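Oligopeptide-binding protein oppA (Lactococcus lactis, PDB 3DRF) captures oligopeptides as the receptor component of the OppABCDF ABC transporter, closing around them like a Venus flytrap so that they can be imported. Local coordinates at residues P241-E246 with T564-G569; S63-G68 with N251-E256. All blocks are in the same frame, centred on the assembly; numbering follows the deposited sequence.

Interaction 1 (P241-E246 with T564-G569)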
ATOM      1  N   PRO A 241       6.470 -28.872   3.930  1.00 11.91           N
ATOM      2  CA  PRO A 241       6.670 -29.868   4.991  1.00 12.22           C
ATOM      3  C   PRO A 241       7.533 -29.411   6.158  1.00 12.14           C
ATOM      4  O   PRO A 241       7.541 -29.977   7.208  1.00 13.52           O
ATOM      5  CB  PRO A 241       7.357 -31.060   4.251  1.00 13.19           C
ATOM      6  CG  PRO A 241       8.011 -30.461   3.162  1.00 13.52           C
ATOM      7  CD  PRO A 241       7.127 -29.299   2.682  1.00 12.79           C
ATOM      8  N   TYR A 242       8.257 -28.331   5.929  1.00 10.83           N
ATOM      9  CA  TYR A 242       9.129 -27.739   6.979  1.00 10.37           C
ATOM     10  C   TYR A 242       8.447 -26.687   7.856  1.00 10.13           C
ATOM     11  O   TYR A 242       9.042 -26.211   8.769  1.00 10.56           O
ATOM     12  CB  TYR A 242      10.401 -27.158   6.329  1.00 10.43           C
ATOM     13  CG  TYR A 242      11.230 -28.207   5.574  1.00 10.57           C
ATOM     14  CD1 TYR A 242      11.967 -29.178   6.260  1.00 12.22           C
ATOM     15  CD2 TYR A 242      11.288 -28.199   4.182  1.00 11.81           C
ATOM     16  CE1 TYR A 242      12.674 -30.132   5.587  1.00 13.51           C
ATOM     17  CE2 TYR A 242      12.048 -29.136   3.511  1.00 14.34           C
ATOM     18  CZ  TYR A 242      12.734 -30.071   4.246  1.00 14.14           C
ATOM     19  OH  TYR A 242      13.499 -31.011   3.612  1.00 16.95           O
ATOM     20  N   TYR A 243       7.211 -26.381   7.571  1.00  9.80           N
ATOM     21  CA  TYR A 243       6.484 -25.338   8.348  1.00  9.85           C
ATOM     22  C   TYR A 243       6.368 -25.774   9.792  1.00 10.05           C
ATOM     23  O   TYR A 243       6.052 -26.875  10.076  1.00 10.83           O
ATOM     24  CB  TYR A 243       5.064 -25.175   7.760  1.00  9.97           C
ATOM     25  CG  TYR A 243       4.226 -24.093   8.435  1.00  9.21           C
ATOM     26  CD1 TYR A 243       4.661 -22.745   8.481  1.00  8.65           C
ATOM     27  CD2 TYR A 243       3.007 -24.415   9.028  1.00  9.98           C
ATOM     28  CE1 TYR A 243       3.909 -21.786   9.121  1.00 10.41           C
ATOM     29  CE2 TYR A 243       2.251 -23.438   9.681  1.00 10.89           C
ATOM     30  CZ  TYR A 243       2.714 -22.147   9.718  1.00 10.38           C
ATOM     31  OH  TYR A 243       1.945 -21.184  10.366  1.00 13.17           O
ATOM     32  N   TRP A 244       6.598 -24.844  10.695  1.00 10.17           N
ATOM     33  CA  TRP A 244       6.669 -25.099  12.134  1.00 10.60           C
ATOM     34  C   TRP A 244       5.298 -25.255  12.786  1.00 11.16           C
ATOM     35  O   TRP A 244       5.181 -25.745  13.836  1.00 12.55           O
ATOM     36  CB  TRP A 244       7.459 -23.936  12.810  1.00 10.63           C
ATOM     37  CG  TRP A 244       6.811 -22.560  12.541  1.00 10.10           C
ATOM     38  CD1 TRP A 244       7.097 -21.741  11.530  1.00 10.57           C
ATOM     39  CD2 TRP A 244       5.687 -21.980  13.231  1.00 10.51           C
ATOM     40  NE1 TRP A 244       6.260 -20.671  11.541  1.00 10.71           N
ATOM     41  CE2 TRP A 244       5.371 -20.798  12.572  1.00  9.96           C
ATOM     42  CE3 TRP A 244       4.932 -22.349  14.363  1.00 11.44           C
ATOM     43  CZ2 TRP A 244       4.348 -19.963  12.987  1.00 11.01           C
ATOM     44  CZ3 TRP A 244       3.883 -21.534  14.755  1.00 11.78           C
ATOM     45  CH2 TRP A 244       3.603 -20.352  14.072  1.00 10.58           C
ATOM     46  N   GLY A 245       4.288 -24.753  12.126  1.00 12.14           N
ATOM     47  CA  GLY A 245       2.996 -24.531  12.739  1.00 13.01           C
ATOM     48  C   GLY A 245       1.972 -25.557  12.380  1.00 13.63           C
ATOM     49  O   GLY A 245       2.256 -26.663  12.120  1.00 13.62           O
ATOM     50  N   GLU A 246       0.735 -25.119  12.440  1.00 14.85           N
ATOM     51  CA  GLU A 246      -0.392 -26.000  12.195  1.00 15.63           C
ATOM     52  C   GLU A 246      -0.319 -26.470  10.732  1.00 15.10           C
ATOM     53  O   GLU A 246      -0.253 -25.688   9.855  1.00 14.87           O
ATOM     54  CB  GLU A 246      -1.704 -25.231  12.460  1.00 16.50           C
ATOM     55  CG  GLU A 246      -1.891 -24.808  13.917  1.00 20.01           C
ATOM     56  CD  GLU A 246      -2.064 -25.996  14.841  1.00 23.95           C
ATOM     57  OE1 GLU A 246      -2.890 -26.846  14.496  1.00 26.23           O
ATOM     58  OE2 GLU A 246      -1.362 -26.062  15.873  1.00 27.27           O
ATOM     59  N   THR A 564      -5.560 -18.929   9.045  1.00 12.36           N
ATOM     60  CA  THR A 564      -6.558 -19.191   8.014  1.00 12.86           C
ATOM     61  C   THR A 564      -6.101 -20.253   6.988  1.00 12.28           C
ATOM     62  O   THR A 564      -6.842 -21.104   6.664  1.00 12.02           O
ATOM     63  CB  THR A 564      -6.962 -17.916   7.317  1.00 13.35           C
ATOM     64  OG1 THR A 564      -7.480 -17.019   8.309  1.00 15.50           O
ATOM     65  CG2 THR A 564      -8.106 -18.183   6.330  1.00 14.92           C
ATOM     66  N   TRP A 565      -4.903 -20.130   6.439  1.00 11.52           N
ATOM     67  CA  TRP A 565      -4.477 -21.071   5.381  1.00 11.32           C
ATOM     68  C   TRP A 565      -4.319 -22.512   5.874  1.00 11.46           C
ATOM     69  O   TRP A 565      -4.415 -23.401   5.131  1.00 12.21           O
ATOM     70  CB  TRP A 565      -3.179 -20.585   4.694  1.00 11.35           C
ATOM     71  CG  TRP A 565      -3.437 -19.272   3.971  1.00 10.92           C
ATOM     72  CD1 TRP A 565      -2.933 -18.033   4.291  1.00 11.85           C
ATOM     73  CD2 TRP A 565      -4.316 -19.065   2.880  1.00 10.21           C
ATOM     74  NE1 TRP A 565      -3.405 -17.113   3.443  1.00 12.88           N
ATOM     75  CE2 TRP A 565      -4.285 -17.692   2.575  1.00 12.03           C
ATOM     76  CE3 TRP A 565      -5.115 -19.908   2.093  1.00 11.35           C
ATOM     77  CZ2 TRP A 565      -5.021 -17.161   1.537  1.00 12.98           C
ATOM     78  CZ3 TRP A 565      -5.829 -19.371   1.062  1.00 11.75           C
ATOM     79  CH2 TRP A 565      -5.766 -18.022   0.780  1.00 12.42           C
ATOM     80  N   SER A 566      -4.076 -22.704   7.147  1.00 12.26           N
ATOM     81  CA  SER A 566      -4.066 -24.045   7.746  1.00 12.76           C
ATOM     82  C   SER A 566      -5.442 -24.552   8.155  1.00 13.76           C
ATOM     83  O   SER A 566      -5.622 -25.749   8.318  1.00 14.29           O
ATOM     84  CB  SER A 566      -3.150 -24.071   8.959  1.00 13.08           C
ATOM     85  OG  SER A 566      -1.817 -23.868   8.565  1.00 13.99           O
ATOM     86  N   GLU A 567      -6.383 -23.648   8.342  1.00 14.85           N
ATOM     87  CA  GLU A 567      -7.742 -23.986   8.762  1.00 16.09           C
ATOM     88  C   GLU A 567      -8.719 -24.227   7.628  1.00 15.91           C
ATOM     89  O   GLU A 567      -9.672 -24.917   7.821  1.00 17.09           O
ATOM     90  CB  GLU A 567      -8.306 -22.913   9.705  1.00 16.81           C
ATOM     91  CG  GLU A 567      -7.635 -22.908  11.045  1.00 19.74           C
ATOM     92  CD  GLU A 567      -7.898 -21.646  11.839  1.00 22.85           C
ATOM     93  OE1 GLU A 567      -8.439 -20.696  11.236  1.00 25.58           O
ATOM     94  OE2 GLU A 567      -7.483 -21.614  13.026  1.00 25.24           O
ATOM     95  N   ILE A 568      -8.492 -23.653   6.465  1.00 15.03           N
ATOM     96  CA  ILE A 568      -9.432 -23.799   5.385  1.00 15.73           C
ATOM     97  C   ILE A 568      -9.425 -25.256   4.893  1.00 16.07           C
ATOM     98  O   ILE A 568      -8.413 -25.904   4.762  1.00 15.65           O
ATOM     99  CB  ILE A 568      -9.128 -22.860   4.217  1.00 15.99           C
ATOM    100  CG1 ILE A 568      -9.397 -21.399   4.547  1.00 17.14           C
ATOM    101  CG2 ILE A 568      -9.940 -23.274   2.986  1.00 17.46           C
ATOM    102  CD1 ILE A 568      -8.821 -20.456   3.505  1.00 18.71           C
ATOM    103  N   GLY A 569     -10.624 -25.713   4.609  1.00 16.45           N
ATOM    104  CA  GLY A 569     -10.854 -27.008   4.029  1.00 16.78           C
ATOM    105  C   GLY A 569     -12.102 -27.009   3.198  1.00 17.30           C
ATOM    106  O   GLY A 569     -12.730 -25.982   3.026  1.00 17.51           O
TER

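Interaction 2 (S63-G68 with N251-E256)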
ATOM      1  N   SER A  63       0.508 -13.968  -2.398  1.00  7.41           N
ATOM      2  CA  SER A  63       1.565 -14.605  -1.615  1.00  7.44           C
ATOM      3  C   SER A  63       1.100 -15.169  -0.261  1.00  7.29           C
ATOM      4  O   SER A  63       1.854 -15.786   0.402  1.00  8.19           O
ATOM      5  CB  SER A  63       2.746 -13.630  -1.376  1.00  7.56           C
ATOM      6  OG  SER A  63       2.431 -12.658  -0.375  1.00  7.94           O
ATOM      7  N   GLY A  64      -0.159 -14.926   0.103  1.00  7.76           N
ATOM      8  CA  GLY A  64      -0.649 -15.271   1.428  1.00  7.58           C
ATOM      9  C   GLY A  64      -0.376 -16.718   1.887  1.00  7.49           C
ATOM     10  O   GLY A  64       0.171 -16.943   2.916  1.00  7.55           O
ATOM     11  N   PRO A  65      -0.785 -17.689   1.058  1.00  7.55           N
ATOM     12  CA  PRO A  65      -0.565 -19.094   1.447  1.00  7.56           C
ATOM     13  C   PRO A  65       0.927 -19.458   1.655  1.00  7.23           C
ATOM     14  O   PRO A  65       1.254 -20.327   2.405  1.00  7.91           O
ATOM     15  CB  PRO A  65      -1.187 -19.897   0.279  1.00  8.02           C
ATOM     16  CG  PRO A  65      -2.240 -19.013  -0.283  1.00  7.86           C
ATOM     17  CD  PRO A  65      -1.605 -17.589  -0.174  1.00  7.77           C
ATOM     18  N   GLY A  66       1.814 -18.716   1.009  1.00  6.81           N
ATOM     19  CA  GLY A  66       3.253 -18.931   1.177  1.00  7.33           C
ATOM     20  C   GLY A  66       3.894 -18.160   2.332  1.00  7.29           C
ATOM     21  O   GLY A  66       5.088 -18.262   2.507  1.00  7.43           O
ATOM     22  N   GLY A  67       3.087 -17.461   3.134  1.00  6.65           N
ATOM     23  CA  GLY A  67       3.596 -16.711   4.266  1.00  7.10           C
ATOM     24  C   GLY A  67       3.455 -15.200   4.093  1.00  7.17           C
ATOM     25  O   GLY A  67       3.863 -14.493   4.949  1.00  7.44           O
ATOM     26  N   GLY A  68       2.849 -14.727   3.021  1.00  6.76           N
ATOM     27  CA  GLY A  68       2.645 -13.276   2.839  1.00  7.46           C
ATOM     28  C   GLY A  68       3.946 -12.475   2.712  1.00  7.64           C
ATOM     29  O   GLY A  68       4.128 -11.489   3.349  1.00  8.83           O
ATOM     30  N   ASN A 251      -4.783 -30.310   0.327  1.00 12.24           N
ATOM     31  CA  ASN A 251      -3.743 -30.842  -0.533  1.00 12.37           C
ATOM     32  C   ASN A 251      -3.096 -29.791  -1.418  1.00 11.88           C
ATOM     33  O   ASN A 251      -1.928 -29.869  -1.632  1.00 11.92           O
ATOM     34  CB  ASN A 251      -4.317 -31.992  -1.387  1.00 12.55           C
ATOM     35  CG  ASN A 251      -3.270 -32.673  -2.255  1.00 13.05           C
ATOM     36  OD1 ASN A 251      -2.354 -33.264  -1.767  1.00 14.15           O
ATOM     37  ND2 ASN A 251      -3.409 -32.523  -3.512  1.00 13.14           N
ATOM     38  N   SER A 252      -3.859 -28.839  -1.954  1.00 11.03           N
ATOM     39  CA  SER A 252      -3.248 -27.818  -2.809  1.00 10.92           C
ATOM     40  C   SER A 252      -4.136 -26.589  -2.841  1.00 10.10           C
ATOM     41  O   SER A 252      -5.274 -26.650  -2.493  1.00  9.99           O
ATOM     42  CB  SER A 252      -3.009 -28.329  -4.222  1.00 11.20           C
ATOM     43  OG  SER A 252      -4.213 -28.369  -4.966  1.00 13.15           O
ATOM     44  N   ILE A 253      -3.545 -25.493  -3.273  1.00  9.55           N
ATOM     45  CA  ILE A 253      -4.249 -24.261  -3.615  1.00  9.53           C
ATOM     46  C   ILE A 253      -3.724 -23.710  -4.921  1.00  9.89           C
ATOM     47  O   ILE A 253      -2.550 -23.574  -5.034  1.00 10.83           O
ATOM     48  CB  ILE A 253      -4.057 -23.140  -2.522  1.00  9.04           C
ATOM     49  CG1 ILE A 253      -4.506 -23.609  -1.145  1.00  9.49           C
ATOM     50  CG2 ILE A 253      -4.824 -21.821  -2.963  1.00 10.44           C
ATOM     51  CD1 ILE A 253      -3.985 -22.740   0.061  1.00 12.25           C
ATOM     52  N   THR A 254      -4.584 -23.382  -5.870  1.00  9.95           N
ATOM     53  CA  THR A 254      -4.157 -22.659  -7.058  1.00 11.00           C
ATOM     54  C   THR A 254      -4.616 -21.200  -6.848  1.00 10.86           C
ATOM     55  O   THR A 254      -5.687 -20.925  -6.319  1.00 12.18           O
ATOM     56  CB  THR A 254      -4.729 -23.289  -8.333  1.00 12.12           C
ATOM     57  OG1 THR A 254      -6.163 -23.220  -8.284  1.00 16.54           O
ATOM     58  CG2 THR A 254      -4.252 -24.725  -8.413  1.00 13.16           C
ATOM     59  N   TYR A 255      -3.769 -20.272  -7.219  1.00  9.68           N
ATOM     60  CA  TYR A 255      -4.077 -18.846  -7.029  1.00  9.01           C
ATOM     61  C   TYR A 255      -3.768 -18.149  -8.351  1.00  9.71           C
ATOM     62  O   TYR A 255      -2.658 -18.197  -8.787  1.00 10.29           O
ATOM     63  CB  TYR A 255      -3.256 -18.263  -5.860  1.00  8.88           C
ATOM     64  CG  TYR A 255      -3.955 -17.188  -5.013  1.00  9.23           C
ATOM     65  CD1 TYR A 255      -4.740 -16.218  -5.573  1.00  8.27           C
ATOM     66  CD2 TYR A 255      -3.812 -17.169  -3.672  1.00  8.73           C
ATOM     67  CE1 TYR A 255      -5.345 -15.250  -4.799  1.00  8.04           C
ATOM     68  CE2 TYR A 255      -4.425 -16.210  -2.893  1.00  8.55           C
ATOM     69  CZ  TYR A 255      -5.195 -15.267  -3.474  1.00  8.85           C
ATOM     70  OH  TYR A 255      -5.838 -14.345  -2.704  1.00  9.83           O
ATOM     71  N   GLU A 256      -4.791 -17.564  -8.978  1.00  9.68           N
ATOM     72  CA  GLU A 256      -4.715 -17.049 -10.341  1.00 10.42           C
ATOM     73  C   GLU A 256      -5.174 -15.607 -10.416  1.00  9.75           C
ATOM     74  O   GLU A 256      -6.071 -15.257  -9.701  1.00 11.39           O
ATOM     75  CB  GLU A 256      -5.590 -17.915 -11.320  1.00 11.56           C
ATOM     76  CG  GLU A 256      -5.271 -19.404 -11.343  1.00 14.16           C
ATOM     77  CD  GLU A 256      -6.037 -20.138 -12.428  1.00 16.40           C
ATOM     78  OE1 GLU A 256      -6.999 -19.661 -13.001  1.00 16.70           O
ATOM     79  OE2 GLU A 256      -5.595 -21.236 -12.670  1.00 20.85           O
TER

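Interaction 1 (P241-E246 with T564-G569)
The short helix 564-567, near the C-terminal end of the chain, meets the loop between strands 234-239 and 252-258 where S566 reaches the backbone of E246. S566 OG donates a hydrogen bond to E246 O, and at 2.7 Å it is short. The hydroxyl does not approach in the plane of the peptide group: it lies 38° out of it, above the carbonyl. A chi1 of -66°, with OG anti to the carbonyl carbon of S566, directs the hydroxyl at E246 O; S566 CB itself points toward the loop and comes 4.0 Å from E246 CB. The two strands that the loop joins are antiparallel neighbours in the mixed five-stranded sheet, and the S566 bond links this loop to the C-terminal helical turn, closed by I568 N bonding to T564 O. Within the loop, Y243 supplies a second neighbour for the acceptor, since the edge of its ring faces E246 O nearly in plane, with CE2 3.4 Å from that oxygen. One face of the same ring lies under G245 N, which sits 3.3 Å above it; a side chain at G245 would run into Y243 CE2. Beyond CB, the E246 side chain bends at chi2 and leads its carboxylate away from the helix.

Interaction 2 (S63-G68 with N251-E256)
P65 and I253 mark the nearest approach of the two backbones, their CA atoms 8.1 Å apart, and side chains fill the separation. The P65 ring meets two residues that project from the same side of strand 252-258. Its CB lies 4.0 Å from CD1 of I253, the far end of a branch carried by CG1, which is anti to the carbonyl carbon (chi1 -57°). The other end of the pyrrolidine turns to Y255: P65 CD sits at the edge of the aromatic ring, near its plane and 4.2 Å from CE2, with the two side chains roughly perpendicular. The contact is wholly apolar; the phenol's OH bonds elsewhere, to N276. Replacing P65 with an alanine would remove CG and CD and would probably leave a gap beside the Y255 edge, giving that ring more room to shift. The turn that presents the proline is held by its own backbone, S63 O accepting from G66 N and G68 N on opposite faces of its plane. F224 and Y237 also touch P65 and I253. The turn after helix 57-62 thus packs on one face of the five-stranded mixed sheet, in which 252-258 lies between strands 234-239 and 34-40.

Interactions 1 and 2 illustrate how one side chain can join two otherwise separate contacts. Their centres are 11 Å apart, and W565, neighbour of the serine in interaction 1, spans the gap. Its NE1 packs 3.4 Å from G64 C in the 63-68 turn, while CE3 on the six-membered ring lies 3.7 Å from I253 CD1, the same methyl that meets P65. The helix 564-567 is thus held by a hydrogen bond to the loop through S566 and by van der Waals packing of W565, which brings it against the 63-68 turn. Along the sequence the four segments alternate. Both are structural contacts, about 26 Å and 20 Å, centre to centre, from the middle of the chain.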